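Local coordinates for period circadian protein homolog 2 (Mus musculus, PDB 3GDI), which acts in the mammalian circadian clock as a transcription regulator whose tandem PAS domains probably mediate interactions between clock proteins, at residues 29-34 / 59-64; 229-234 / 267-272. All blocks are in the same frame, centred on the assembly; numbering follows the deposited sequence.

Contact 1 and contact 2 belong to the two PAS domains of one chain, each built on a five-stranded antiparallel sheet with strand order 2-1-5-4-3. In contact 1 the first strand of its sheet, 26-31, meets the loop between strand 38-41 and helix 70-76, and the touching residues are buried. Contact 2 lies at the surface of the other sheet, where the side chain of R269, just beyond strand 259-268, reaches past strand 241-252 to the outermost strand 227-235. Their centres are about 39 Å apart and their nearest atoms about 25 Å, so the two never touch. One is apolar; the other brings the guanidinium end of an arginine obliquely up to a proline and a serine.

Contact 1: residues 29-34 / 59-64; sequences VAVSLV and AKFVEF
F61 leans its side chain against V29 and V31, two valines on the same side of a β-strand, in the PAS-A domain. At its root, CB of F61 lies 3.7 Å from V31 CG2, the closest approach between the two segments. One atom further out, CG of F61 is still near that methyl, at 4.2 Å from V31 CG2. The methyl meets the ring obliquely, and the two side chains cross at about a right angle. Beyond CG the neighbour changes: F61 CD1 is 4.3 Å from V29 CG2, while V29 CG1 sits over one face of the ring, 4.4 Å from F61 CE1. V31 thus backs the start of the side chain and V29 its outer part.

The torsion of F61 explains this reach. With CG anti to the backbone N (chi1 -176°), the ring extends from the short 3-10 segment 61-63 along the row of valines. Valine suits both strand positions: its β-branch is at home in extended backbone, and two methyls close to the main chain give a compact surface for a broad ring. No hydrogen bond joins the segments; the contact is hydrophobic.

Each backbone has its own local ties. K60 N donates to E63 OE2 on the anti side of the carboxylate, 22° out of its plane, at the start of the 3-10 turn. S32 OG accepts from V34 N in an ST turn just after V31.

V29 and V31 are hydrogen-bonded through their backbones to L146 and C144 of strand 142-150. I38 of strand 38-41 touches both V29 and F61, while V62 faces helix 70-76, so the 3-10 turn lies between the sheet and that helix.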
loop_
_atom_site.group_PDB
_atom_site.type_symbol
_atom_site.label_atom_id
_atom_site.label_comp_id
_atom_site.label_asym_id
_atom_site.label_seq_id
_atom_site.Cartn_x
_atom_site.Cartn_y
_atom_site.Cartn_z
ATOM N N VAL A 29 -3.000 20.356 16.494
ATOM C CA VAL A 29 -1.788 20.991 16.005
ATOM C C VAL A 29 -1.931 21.367 14.536
ATOM O O VAL A 29 -2.440 20.588 13.731
ATOM C CB VAL A 29 -0.568 20.059 16.174
ATOM C CG1 VAL A 29 -0.794 18.767 15.407
ATOM C CG2 VAL A 29 0.689 20.751 15.683
ATOM N N ALA A 30 -1.496 22.578 14.201
ATOM C CA ALA A 30 -1.551 23.071 12.830
ATOM C C ALA A 30 -0.112 23.115 12.358
ATOM O O ALA A 30 0.740 23.697 13.020
ATOM C CB ALA A 30 -2.166 24.463 12.794
ATOM N N VAL A 31 0.157 22.505 11.211
ATOM C CA VAL A 31 1.512 22.443 10.684
ATOM C C VAL A 31 1.646 23.021 9.283
ATOM O O VAL A 31 0.959 22.591 8.360
ATOM C CB VAL A 31 2.006 20.980 10.672
ATOM C CG1 VAL A 31 3.370 20.878 10.018
ATOM C CG2 VAL A 31 2.057 20.456 12.085
ATOM N N SER A 32 2.541 23.992 9.131
ATOM C CA SER A 32 2.775 24.620 7.841
ATOM C C SER A 32 3.044 23.552 6.803
ATOM O O SER A 32 3.964 22.756 6.960
ATOM C CB SER A 32 3.979 25.555 7.911
ATOM O OG SER A 32 4.383 25.952 6.608
ATOM N N LEU A 33 2.250 23.545 5.739
ATOM C CA LEU A 33 2.415 22.557 4.682
ATOM C C LEU A 33 3.700 22.806 3.889
ATOM O O LEU A 33 4.143 21.955 3.120
ATOM C CB LEU A 33 1.203 22.586 3.748
ATOM C CG LEU A 33 0.940 21.299 2.962
ATOM C CD1 LEU A 33 0.654 20.152 3.928
ATOM C CD2 LEU A 33 -0.235 21.513 2.023
ATOM N N VAL A 34 4.299 23.977 4.093
ATOM C CA VAL A 34 5.530 24.349 3.403
ATOM C C VAL A 34 6.741 24.237 4.333
ATOM O O VAL A 34 7.759 23.649 3.969
ATOM C CB VAL A 34 5.443 25.807 2.866
ATOM C CG1 VAL A 34 6.698 26.155 2.082
ATOM C CG2 VAL A 34 4.205 25.971 1.989
ATOM N N ALA A 59 8.694 24.073 16.507
ATOM C CA ALA A 59 9.671 23.650 15.498
ATOM C C ALA A 59 8.931 22.817 14.456
ATOM O O ALA A 59 7.727 22.984 14.260
ATOM C CB ALA A 59 10.756 22.812 16.143
ATOM N N LYS A 60 9.641 21.925 13.778
ATOM C CA LYS A 60 8.974 21.072 12.803
ATOM C C LYS A 60 8.302 19.939 13.588
ATOM O O LYS A 60 8.936 19.288 14.415
ATOM C CB LYS A 60 9.976 20.503 11.793
ATOM C CG LYS A 60 10.700 21.563 10.968
ATOM C CD LYS A 60 11.387 20.967 9.740
ATOM C CE LYS A 60 12.311 19.809 10.096
ATOM N NZ LYS A 60 12.874 19.152 8.875
ATOM N N PHE A 61 7.015 19.719 13.350
ATOM C CA PHE A 61 6.297 18.667 14.064
ATOM C C PHE A 61 6.914 17.289 13.858
ATOM O O PHE A 61 6.931 16.478 14.778
ATOM C CB PHE A 61 4.834 18.618 13.635
ATOM C CG PHE A 61 4.014 17.612 14.398
ATOM C CD1 PHE A 61 3.776 17.776 15.758
ATOM C CD2 PHE A 61 3.468 16.505 13.756
ATOM C CE1 PHE A 61 2.999 16.851 16.470
ATOM C CE2 PHE A 61 2.697 15.582 14.450
ATOM C CZ PHE A 61 2.458 15.753 15.813
ATOM N N VAL A 62 7.420 17.012 12.663
ATOM C CA VAL A 62 7.997 15.694 12.422
ATOM C C VAL A 62 9.148 15.355 13.360
ATOM O O VAL A 62 9.402 14.184 13.630
ATOM C CB VAL A 62 8.469 15.511 10.945
ATOM C CG1 VAL A 62 7.266 15.403 10.037
ATOM C CG2 VAL A 62 9.355 16.663 10.516
ATOM N N GLU A 63 9.832 16.367 13.879
ATOM C CA GLU A 63 10.959 16.112 14.772
ATOM C C GLU A 63 10.571 15.422 16.083
ATOM O O GLU A 63 11.432 14.869 16.763
ATOM C CB GLU A 63 11.711 17.413 15.052
ATOM C CG GLU A 63 11.878 18.254 13.802
ATOM C CD GLU A 63 12.913 19.346 13.938
ATOM O OE1 GLU A 63 14.105 19.055 13.695
ATOM O OE2 GLU A 63 12.533 20.491 14.287
ATOM N N PHE A 64 9.282 15.446 16.430
ATOM C CA PHE A 64 8.796 14.798 17.655
ATOM C C PHE A 64 8.143 13.439 17.392
ATOM O O PHE A 64 7.483 12.888 18.269
ATOM C CB PHE A 64 7.782 15.685 18.378
ATOM C CG PHE A 64 8.265 17.071 18.624
ATOM C CD1 PHE A 64 7.908 18.103 17.764
ATOM C CD2 PHE A 64 9.133 17.340 19.678
ATOM C CE1 PHE A 64 8.415 19.382 17.945
ATOM C CE2 PHE A 64 9.646 18.614 19.866
ATOM C CZ PHE A 64 9.286 19.637 18.997
#

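Contact 2: residues 229-234 / 267-272; sequences YSPIRF and KVRVGP
The guanidinium group of R269 approaches P231 and S230 obliquely, so neither residue is stacked on its face or set squarely at its edge. The setting is the antiparallel sheet of a PAS domain, and R269 belongs to a classic beta bulge, in which R269 and V270 both face T243. NH2 of R269 comes within 3.8 Å of P231 CB, and NH1 is 4.5 Å from S230 CB. The proline offers the CB corner of its ring; its CG is further off, 4.5 Å from R269 NH2. These are van der Waals contacts, and no hydrogen bond crosses between 229-234 and 267-272.

The chain turns a corner at R269. Strand 241-252 runs between the two segments, and the nearest CA atoms, those of P231 and R269, are 8.7 Å apart. A long side chain is well suited to span such a gap, and arginine supplies one. CG of R269 stands anti to the backbone N (chi1 -156°), and the chain then bends at chi3 (58°), bringing its flat end to the outermost strand.

Charge gives the guanidinium its main partner on the intervening strand: R269 NH1 forms a salt bridge with D245 OD2. The other oxygen of D245 has a long, weak ion pair with K267 NZ, so this carboxylate probably helps to balance both basic residues. P231 also touches T243 and S230 touches D245, placing the contact over one side of three neighbouring strands.

Serine and proline fit this exposed margin: both are small, and their bonds from CA to CB point toward the segment of R269. Proline has no backbone N-H to donate, which is probably easier to tolerate on an outermost strand, and the peptide bond joining S230 C to P231 N is cis.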
loop_
_atom_site.group_PDB
_atom_site.type_symbol
_atom_site.label_atom_id
_atom_site.label_comp_id
_atom_site.label_asym_id
_atom_site.label_seq_id
_atom_site.Cartn_x
_atom_site.Cartn_y
_atom_site.Cartn_z
ATOM N N TYR A 229 -11.752 -20.891 11.613
ATOM C CA TYR A 229 -10.617 -21.694 11.992
ATOM C C TYR A 229 -10.051 -21.083 13.255
ATOM O O TYR A 229 -9.863 -19.872 13.342
ATOM C CB TYR A 229 -9.535 -21.712 10.916
ATOM C CG TYR A 229 -8.417 -22.665 11.268
ATOM C CD1 TYR A 229 -8.396 -23.967 10.768
ATOM C CD2 TYR A 229 -7.426 -22.296 12.181
ATOM C CE1 TYR A 229 -7.416 -24.881 11.173
ATOM C CE2 TYR A 229 -6.446 -23.199 12.595
ATOM C CZ TYR A 229 -6.446 -24.488 12.090
ATOM O OH TYR A 229 -5.482 -25.378 12.518
ATOM N N SER A 230 -9.788 -21.934 14.235
ATOM C CA SER A 230 -9.236 -21.508 15.510
ATOM C C SER A 230 -8.715 -22.728 16.249
ATOM O O SER A 230 -9.181 -23.844 16.011
ATOM C CB SER A 230 -10.317 -20.820 16.341
ATOM O OG SER A 230 -11.533 -21.531 16.249
ATOM N N PRO A 231 -7.741 -22.534 17.152
ATOM C CA PRO A 231 -7.172 -21.220 17.446
ATOM C C PRO A 231 -5.864 -21.018 16.691
ATOM O O PRO A 231 -5.217 -21.976 16.275
ATOM C CB PRO A 231 -6.930 -21.299 18.935
ATOM C CG PRO A 231 -6.334 -22.686 19.038
ATOM C CD PRO A 231 -7.252 -23.528 18.125
ATOM N N ILE A 232 -5.487 -19.763 16.521
ATOM C CA ILE A 232 -4.245 -19.412 15.867
ATOM C C ILE A 232 -3.627 -18.406 16.828
ATOM O O ILE A 232 -4.340 -17.581 17.394
ATOM C CB ILE A 232 -4.499 -18.735 14.482
ATOM C CG1 ILE A 232 -4.681 -19.795 13.390
ATOM C CG2 ILE A 232 -3.343 -17.821 14.114
ATOM C CD1 ILE A 232 -3.397 -20.489 13.000
ATOM N N ARG A 233 -2.321 -18.486 17.039
ATOM C CA ARG A 233 -1.659 -17.544 17.923
ATOM C C ARG A 233 -0.918 -16.511 17.092
ATOM O O ARG A 233 -0.181 -16.853 16.178
ATOM C CB ARG A 233 -0.724 -18.285 18.869
ATOM C CG ARG A 233 -1.486 -18.933 20.013
ATOM C CD ARG A 233 -0.611 -19.820 20.849
ATOM N NE ARG A 233 -0.048 -20.900 20.047
ATOM C CZ ARG A 233 0.777 -21.831 20.515
ATOM N NH1 ARG A 233 1.140 -21.818 21.794
ATOM N NH2 ARG A 233 1.242 -22.777 19.701
ATOM N N PHE A 234 -1.141 -15.242 17.414
ATOM C CA PHE A 234 -0.549 -14.116 16.698
ATOM C C PHE A 234 0.330 -13.303 17.661
ATOM O O PHE A 234 -0.114 -12.949 18.760
ATOM C CB PHE A 234 -1.681 -13.239 16.172
ATOM C CG PHE A 234 -1.264 -12.265 15.115
ATOM C CD1 PHE A 234 -1.513 -12.541 13.765
ATOM C CD2 PHE A 234 -0.645 -11.066 15.456
ATOM C CE1 PHE A 234 -1.151 -11.631 12.766
ATOM C CE2 PHE A 234 -0.279 -10.153 14.467
ATOM C CZ PHE A 234 -0.533 -10.435 13.118
ATOM N N LYS A 267 -10.935 -12.413 16.031
ATOM C CA LYS A 267 -11.540 -12.153 17.323
ATOM C C LYS A 267 -10.537 -12.685 18.326
ATOM O O LYS A 267 -10.222 -13.881 18.326
ATOM C CB LYS A 267 -12.869 -12.898 17.445
ATOM C CG LYS A 267 -13.837 -12.266 18.434
ATOM C CD LYS A 267 -13.903 -13.037 19.751
ATOM C CE LYS A 267 -14.660 -14.358 19.585
ATOM N NZ LYS A 267 -14.552 -15.234 20.789
ATOM N N VAL A 268 -9.999 -11.797 19.154
ATOM C CA VAL A 268 -9.034 -12.237 20.144
ATOM C C VAL A 268 -9.797 -12.820 21.313
ATOM O O VAL A 268 -10.487 -12.120 22.049
ATOM C CB VAL A 268 -8.073 -11.087 20.594
ATOM C CG1 VAL A 268 -8.533 -9.768 20.036
ATOM C CG2 VAL A 268 -7.950 -11.045 22.105
ATOM N N ARG A 269 -9.683 -14.134 21.450
ATOM C CA ARG A 269 -10.367 -14.862 22.499
ATOM C C ARG A 269 -9.559 -14.827 23.797
ATOM O O ARG A 269 -10.126 -14.885 24.894
ATOM C CB ARG A 269 -10.591 -16.298 22.043
ATOM C CG ARG A 269 -11.744 -16.993 22.736
ATOM C CD ARG A 269 -11.843 -18.418 22.240
ATOM N NE ARG A 269 -10.590 -19.132 22.471
ATOM C CZ ARG A 269 -10.198 -20.180 21.759
ATOM N NH1 ARG A 269 -10.963 -20.625 20.771
ATOM N NH2 ARG A 269 -9.052 -20.787 22.034
ATOM N N VAL A 270 -8.240 -14.734 23.669
ATOM C CA VAL A 270 -7.361 -14.665 24.834
ATOM C C VAL A 270 -6.277 -13.616 24.613
ATOM O O VAL A 270 -5.398 -13.782 23.774
ATOM C CB VAL A 270 -6.694 -16.030 25.127
ATOM C CG1 VAL A 270 -5.811 -15.914 26.350
ATOM C CG2 VAL A 270 -7.755 -17.099 25.338
ATOM N N GLY A 271 -6.363 -12.522 25.361
ATOM C CA GLY A 271 -5.386 -11.455 25.249
ATOM C C GLY A 271 -4.043 -11.896 25.784
ATOM O O GLY A 271 -3.906 -13.035 26.232
ATOM N N PRO A 272 -3.032 -11.012 25.764
ATOM C CA PRO A 272 -1.681 -11.315 26.247
ATOM C C PRO A 272 -1.572 -11.340 27.775
ATOM O O PRO A 272 -2.493 -10.923 28.480
ATOM C CB PRO A 272 -0.847 -10.199 25.629
ATOM C CG PRO A 272 -1.772 -9.026 25.732
ATOM C CD PRO A 272 -3.122 -9.609 25.308
#